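Local structure of intradiol ring-cleavage dioxygenase (Streptomyces sp. SirexAA-E, 4ILV) at residues Thr118-Leu123 / Leu147-Glu152; Pro141-Gln146 / Phe182-Ala187. The protein probably catalyses the iron(III)-dependent intradiol cleavage of catechol-type aromatic rings by oxygen. All blocks are in the same frame, centred on the assembly; numbering follows the deposited sequence.

Contact 1 (Thr118-Leu123 / Leu147-Glu152)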
loop_
_atom_site.group_PDB
_atom_site.type_symbol
_atom_site.label_atom_id
_atom_site.label_comp_id
_atom_site.label_asym_id
_atom_site.label_seq_id
_atom_site.Cartn_x
_atom_site.Cartn_y
_atom_site.Cartn_z
ATOM N N THR A 118 2.431 8.031 5.553
ATOM C CA THR A 118 3.354 8.243 4.437
ATOM C C THR A 118 3.062 9.597 3.789
ATOM O O THR A 118 2.456 10.454 4.422
ATOM C CB THR A 118 3.254 7.047 3.429
ATOM O OG1 THR A 118 4.247 7.166 2.407
ATOM C CG2 THR A 118 1.849 6.944 2.796
ATOM N N ILE A 119 3.524 9.824 2.561
ATOM C CA ILE A 119 3.049 10.990 1.802
ATOM C C ILE A 119 2.493 10.490 0.480
ATOM O O ILE A 119 2.745 9.353 0.097
ATOM C CB ILE A 119 4.146 12.112 1.584
ATOM C CG1 ILE A 119 5.490 11.523 1.169
ATOM C CG2 ILE A 119 4.367 12.893 2.879
ATOM C CD1 ILE A 119 5.577 11.061 -0.279
ATOM N N VAL A 120 1.737 11.326 -0.213
ATOM C CA VAL A 120 1.157 10.907 -1.480
ATOM C C VAL A 120 2.310 10.683 -2.447
ATOM O O VAL A 120 3.112 11.589 -2.655
ATOM C CB VAL A 120 0.202 11.988 -2.012
ATOM C CG1 VAL A 120 -0.343 11.613 -3.377
ATOM C CG2 VAL A 120 -0.958 12.214 -1.013
ATOM N N PRO A 121 2.432 9.465 -3.010
ATOM C CA PRO A 121 3.557 9.254 -3.934
ATOM C C PRO A 121 3.438 10.117 -5.188
ATOM O O PRO A 121 2.335 10.379 -5.673
ATOM C CB PRO A 121 3.460 7.774 -4.295
ATOM C CG PRO A 121 1.983 7.405 -4.041
ATOM C CD PRO A 121 1.576 8.274 -2.871
ATOM N N GLY A 122 4.580 10.559 -5.699
ATOM C CA GLY A 122 4.608 11.357 -6.906
ATOM C C GLY A 122 4.492 10.509 -8.164
ATOM O O GLY A 122 4.747 9.298 -8.149
ATOM N N LEU A 123 4.089 11.150 -9.258
ATOM C CA LEU A 123 4.029 10.492 -10.557
ATOM C C LEU A 123 5.415 10.336 -11.197
ATOM O O LEU A 123 6.292 11.201 -11.037
ATOM C CB LEU A 123 3.150 11.291 -11.507
ATOM C CG LEU A 123 1.662 11.385 -11.204
ATOM C CD1 LEU A 123 1.009 12.191 -12.319
ATOM C CD2 LEU A 123 1.054 10.002 -11.100
ATOM N N LEU A 147 -1.946 -0.417 -4.722
ATOM C CA LEU A 147 -3.117 0.386 -4.383
ATOM C C LEU A 147 -3.173 1.652 -5.225
ATOM O O LEU A 147 -2.147 2.306 -5.435
ATOM C CB LEU A 147 -3.099 0.754 -2.901
ATOM C CG LEU A 147 -2.913 -0.419 -1.935
ATOM C CD1 LEU A 147 -2.898 0.081 -0.498
ATOM C CD2 LEU A 147 -3.983 -1.504 -2.129
ATOM N N TYR A 148 -4.370 2.007 -5.689
ATOM C CA TYR A 148 -4.547 3.178 -6.554
ATOM C C TYR A 148 -5.372 4.262 -5.880
ATOM O O TYR A 148 -6.004 4.022 -4.850
ATOM C CB TYR A 148 -5.183 2.791 -7.893
ATOM C CG TYR A 148 -4.310 1.869 -8.714
ATOM C CD1 TYR A 148 -3.216 2.361 -9.406
ATOM C CD2 TYR A 148 -4.576 0.508 -8.790
ATOM C CE1 TYR A 148 -2.409 1.532 -10.158
ATOM C CE2 TYR A 148 -3.769 -0.334 -9.540
ATOM C CZ TYR A 148 -2.680 0.193 -10.218
ATOM O OH TYR A 148 -1.863 -0.615 -10.972
ATOM N N PHE A 149 -5.354 5.448 -6.487
ATOM C CA PHE A 149 -5.984 6.647 -5.953
ATOM C C PHE A 149 -7.170 7.048 -6.800
ATOM O O PHE A 149 -7.094 6.994 -8.027
ATOM C CB PHE A 149 -4.966 7.808 -5.936
ATOM C CG PHE A 149 -3.869 7.611 -4.940
ATOM C CD1 PHE A 149 -3.863 8.316 -3.750
ATOM C CD2 PHE A 149 -2.866 6.685 -5.170
ATOM C CE1 PHE A 149 -2.862 8.113 -2.808
ATOM C CE2 PHE A 149 -1.853 6.482 -4.240
ATOM C CZ PHE A 149 -1.856 7.198 -3.053
ATOM N N PRO A 150 -8.265 7.480 -6.149
ATOM C CA PRO A 150 -9.474 7.872 -6.871
ATOM C C PRO A 150 -9.273 9.184 -7.612
ATOM O O PRO A 150 -8.635 10.096 -7.090
ATOM C CB PRO A 150 -10.504 8.059 -5.749
ATOM C CG PRO A 150 -9.689 8.456 -4.564
ATOM C CD PRO A 150 -8.409 7.660 -4.693
ATOM N N GLY A 151 -9.819 9.266 -8.819
ATOM C CA GLY A 151 -9.903 10.518 -9.546
ATOM C C GLY A 151 -8.635 10.951 -10.254
ATOM O O GLY A 151 -8.552 12.071 -10.746
ATOM N N GLU A 152 -7.649 10.064 -10.319
ATOM C CA GLU A 152 -6.401 10.367 -11.015
ATOM C C GLU A 152 -6.550 10.254 -12.524
ATOM O O GLU A 152 -6.937 9.200 -13.023
ATOM C CB GLU A 152 -5.314 9.408 -10.563
ATOM C CG GLU A 152 -4.843 9.636 -9.161
ATOM C CD GLU A 152 -3.979 10.875 -9.027
ATOM O OE1 GLU A 152 -3.787 11.310 -7.884
ATOM O OE2 GLU A 152 -3.478 11.402 -10.054
#

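Contact 2 (Pro141-Gln146 / Phe182-Ala187)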
loop_
_atom_site.group_PDB
_atom_site.type_symbol
_atom_site.label_atom_id
_atom_site.label_comp_id
_atom_site.label_asym_id
_atom_site.label_seq_id
_atom_site.Cartn_x
_atom_site.Cartn_y
_atom_site.Cartn_z
ATOM N N PRO A 141 1.360 -18.348 0.727
ATOM C CA PRO A 141 2.051 -17.617 -0.344
ATOM C C PRO A 141 1.894 -16.098 -0.237
ATOM O O PRO A 141 0.954 -15.594 0.368
ATOM C CB PRO A 141 1.380 -18.139 -1.623
ATOM C CG PRO A 141 0.174 -18.936 -1.159
ATOM C CD PRO A 141 0.522 -19.434 0.194
ATOM N N VAL A 142 2.842 -15.371 -0.810
ATOM C CA VAL A 142 2.799 -13.919 -0.783
ATOM C C VAL A 142 1.888 -13.402 -1.889
ATOM O O VAL A 142 1.993 -13.832 -3.036
ATOM C CB VAL A 142 4.202 -13.315 -0.985
ATOM C CG1 VAL A 142 4.114 -11.812 -1.156
ATOM C CG2 VAL A 142 5.106 -13.669 0.177
ATOM N N LEU A 143 0.980 -12.497 -1.542
ATOM C CA LEU A 143 0.237 -11.747 -2.549
ATOM C C LEU A 143 0.975 -10.443 -2.881
ATOM O O LEU A 143 1.214 -9.628 -1.989
ATOM C CB LEU A 143 -1.163 -11.408 -2.045
ATOM C CG LEU A 143 -1.946 -10.488 -2.990
ATOM C CD1 LEU A 143 -2.521 -11.314 -4.133
ATOM C CD2 LEU A 143 -3.042 -9.701 -2.272
ATOM N N THR A 144 1.329 -10.245 -4.151
ATOM C CA THR A 144 1.930 -8.984 -4.597
ATOM C C THR A 144 0.894 -8.151 -5.327
ATOM O O THR A 144 0.232 -8.640 -6.250
ATOM C CB THR A 144 3.108 -9.231 -5.552
ATOM O OG1 THR A 144 4.124 -9.970 -4.866
ATOM C CG2 THR A 144 3.694 -7.897 -6.064
ATOM N N THR A 145 0.750 -6.893 -4.929
ATOM C CA THR A 145 -0.289 -6.064 -5.531
ATOM C C THR A 145 -0.001 -4.578 -5.392
ATOM O O THR A 145 1.064 -4.184 -4.923
ATOM C CB THR A 145 -1.697 -6.440 -4.960
ATOM O OG1 THR A 145 -2.722 -5.792 -5.710
ATOM C CG2 THR A 145 -1.830 -6.063 -3.492
ATOM N N GLN A 146 -0.946 -3.749 -5.819
ATOM C CA GLN A 146 -0.787 -2.304 -5.723
ATOM C C GLN A 146 -2.075 -1.619 -5.274
ATOM O O GLN A 146 -3.167 -2.166 -5.442
ATOM C CB GLN A 146 -0.385 -1.737 -7.086
ATOM C CG GLN A 146 0.874 -2.342 -7.645
ATOM C CD GLN A 146 1.244 -1.768 -8.993
ATOM O OE1 GLN A 146 0.908 -0.621 -9.310
ATOM N NE2 GLN A 146 1.949 -2.559 -9.797
ATOM N N PHE A 182 -8.002 -5.460 2.643
ATOM C CA PHE A 182 -7.531 -6.613 1.882
ATOM C C PHE A 182 -8.429 -7.810 2.187
ATOM O O PHE A 182 -8.903 -7.970 3.316
ATOM C CB PHE A 182 -6.099 -6.994 2.261
ATOM C CG PHE A 182 -5.072 -5.927 1.958
ATOM C CD1 PHE A 182 -4.900 -4.846 2.807
ATOM C CD2 PHE A 182 -4.257 -6.034 0.841
ATOM C CE1 PHE A 182 -3.935 -3.875 2.533
ATOM C CE2 PHE A 182 -3.288 -5.062 0.564
ATOM C CZ PHE A 182 -3.135 -3.986 1.408
ATOM N N VAL A 183 -8.656 -8.644 1.179
ATOM C CA VAL A 183 -9.281 -9.946 1.390
ATOM C C VAL A 183 -8.342 -10.987 0.785
ATOM O O VAL A 183 -8.086 -10.969 -0.417
ATOM C CB VAL A 183 -10.653 -10.018 0.728
ATOM C CG1 VAL A 183 -11.265 -11.412 0.916
ATOM C CG2 VAL A 183 -11.560 -8.974 1.329
ATOM N N LEU A 184 -7.785 -11.846 1.632
ATOM C CA LEU A 184 -6.851 -12.868 1.197
ATOM C C LEU A 184 -7.524 -14.236 1.153
ATOM O O LEU A 184 -8.425 -14.521 1.944
ATOM C CB LEU A 184 -5.669 -12.947 2.158
ATOM C CG LEU A 184 -4.915 -11.650 2.423
ATOM C CD1 LEU A 184 -3.769 -11.915 3.391
ATOM C CD2 LEU A 184 -4.416 -11.060 1.126
ATOM N N ASP A 185 -7.047 -15.084 0.251
ATOM C CA ASP A 185 -7.573 -16.434 0.086
ATOM C C ASP A 185 -7.092 -17.352 1.220
ATOM O O ASP A 185 -6.215 -18.199 1.031
ATOM C CB ASP A 185 -7.164 -16.982 -1.283
ATOM C CG ASP A 185 -7.898 -18.252 -1.649
ATOM O OD1 ASP A 185 -7.359 -19.031 -2.467
ATOM O OD2 ASP A 185 -9.016 -18.462 -1.126
ATOM N N VAL A 186 -7.686 -17.163 2.399
ATOM C CA VAL A 186 -7.346 -17.907 3.607
ATOM C C VAL A 186 -8.624 -18.433 4.245
ATOM O O VAL A 186 -9.466 -17.653 4.690
ATOM C CB VAL A 186 -6.621 -16.999 4.625
ATOM C CG1 VAL A 186 -6.428 -17.717 5.954
ATOM C CG2 VAL A 186 -5.298 -16.505 4.055
ATOM N N ALA A 187 -8.749 -19.757 4.320
ATOM C CA ALA A 187 -9.968 -20.400 4.812
ATOM C C ALA A 187 -10.264 -20.094 6.277
ATOM O O ALA A 187 -9.359 -20.066 7.117
ATOM C CB ALA A 187 -9.892 -21.907 4.587
#

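Contact 1 (Thr118-Leu123 / Leu147-Glu152)
At one end of the beta sandwich of this dioxygenase domain, two segments leaving strands of different sheets meet through Phe149 and the pair Val120-Pro121. Pro121 and Phe149 reach for each other from opposite directions, and the far end of the phenyl ring does the touching: Phe149 CZ lies 3.6 Å from Pro121 CD, while Pro121 CG is 4.0 Å from Phe149 CE2. With its CG anti to the carbonyl carbon (chi1 -69°), Phe149 extends its ring from the start of a type II turn, Phe149 to Glu152, across to the proline. Val120 adds a looser touch, CG1 standing 4.3 Å from Phe149 CE1. Both partners approach the ring obliquely, and no hydrogen bond joins the segments. An alanine at Pro121 would take away CG and CD, and the gap at the end of the Phe149 ring would probably let that ring shift or turn. The side chain of Pro121 lies about 8 Å from the iron(III) ion. Arg129 binds Pro121 O and forms a salt bridge with Glu152, tying both segments to one side chain. Leu65 of strand 64-72 and Ile131 of strand 130-136 pack on Phe149 from the two sheets.

Contact 2 (Pro141-Gln146 / Phe182-Ala187)
Leu143 is the first residue of the 141-146 segment to meet the other side, and it does so with a single methyl: its CD2 lies 3.9 Å from CD2 of Leu184. The two side chains cross obliquely, each offering one branch. That of Leu143 leaves the strand toward Leu184, and with CG anti to the backbone N (chi1 174°) CD2 comes to the far end. Leu184 does not set out toward Leu143; chi1 -54° sets its CG anti to the carbonyl carbon, CD1 continues the extended chain, and CD2, the side branch, reaches Leu143. Asp38 from a loop also packs on Leu143, and Val71 of strand 64-72 on Leu184.

Thr144, next along, turns to other partners: its hydroxyl is hydrogen-bonded to Lys134 NZ. This alternation is that of a beta strand with one face turned inward, and here strand 143-148, at the edge of the antiparallel sheet, lays that face against the end of strand 175-183 of the mixed sheet and the residue just after it. The contact is thus sandwich packing between sheets, made by side chains, with the nearest CA atoms, those of Leu143 and Leu184, still 8.1 Å apart.

Thr145 points inward again. Its methyl CG2 comes to the edge of the Phe182 ring, near the ring plane, 4.4 Å from CE2. The hydroxyl of Thr145 is engaged elsewhere, hydrogen-bonded to Pro37 O, so this buried side chain has its polar branch satisfied while the methyl meets the ring's edge. Phe182 is further flanked by Phe180 and Phe114, both in edge-to-face arrangement. Gln146 starts its side chain away from the 182-187 segment; OE1 accepts a hydrogen bond from Arg127 NH1, and the side chain packs on His130 and His132, two of the iron ligands.

In the fold
Strand 143-148 runs through both contacts, with 141-146 and 147-152 following each other directly in the chain. The centres of contacts 1 and 2 are 21 Å apart and lie on opposite sides of the chain's centre, so a single edge strand, 143-148, of the antiparallel sheet meets the mixed sheet near each of its ends. The partners differ: contact 1 uses the end of strand 113-119, contact 2 the end of strand 175-183. Along the chain the order is 118-123, 141-146, 147-152, 182-187, so the two connections cross. Together they join the two sheets of the dioxygenase domain, with contact 1 the nearer to the iron.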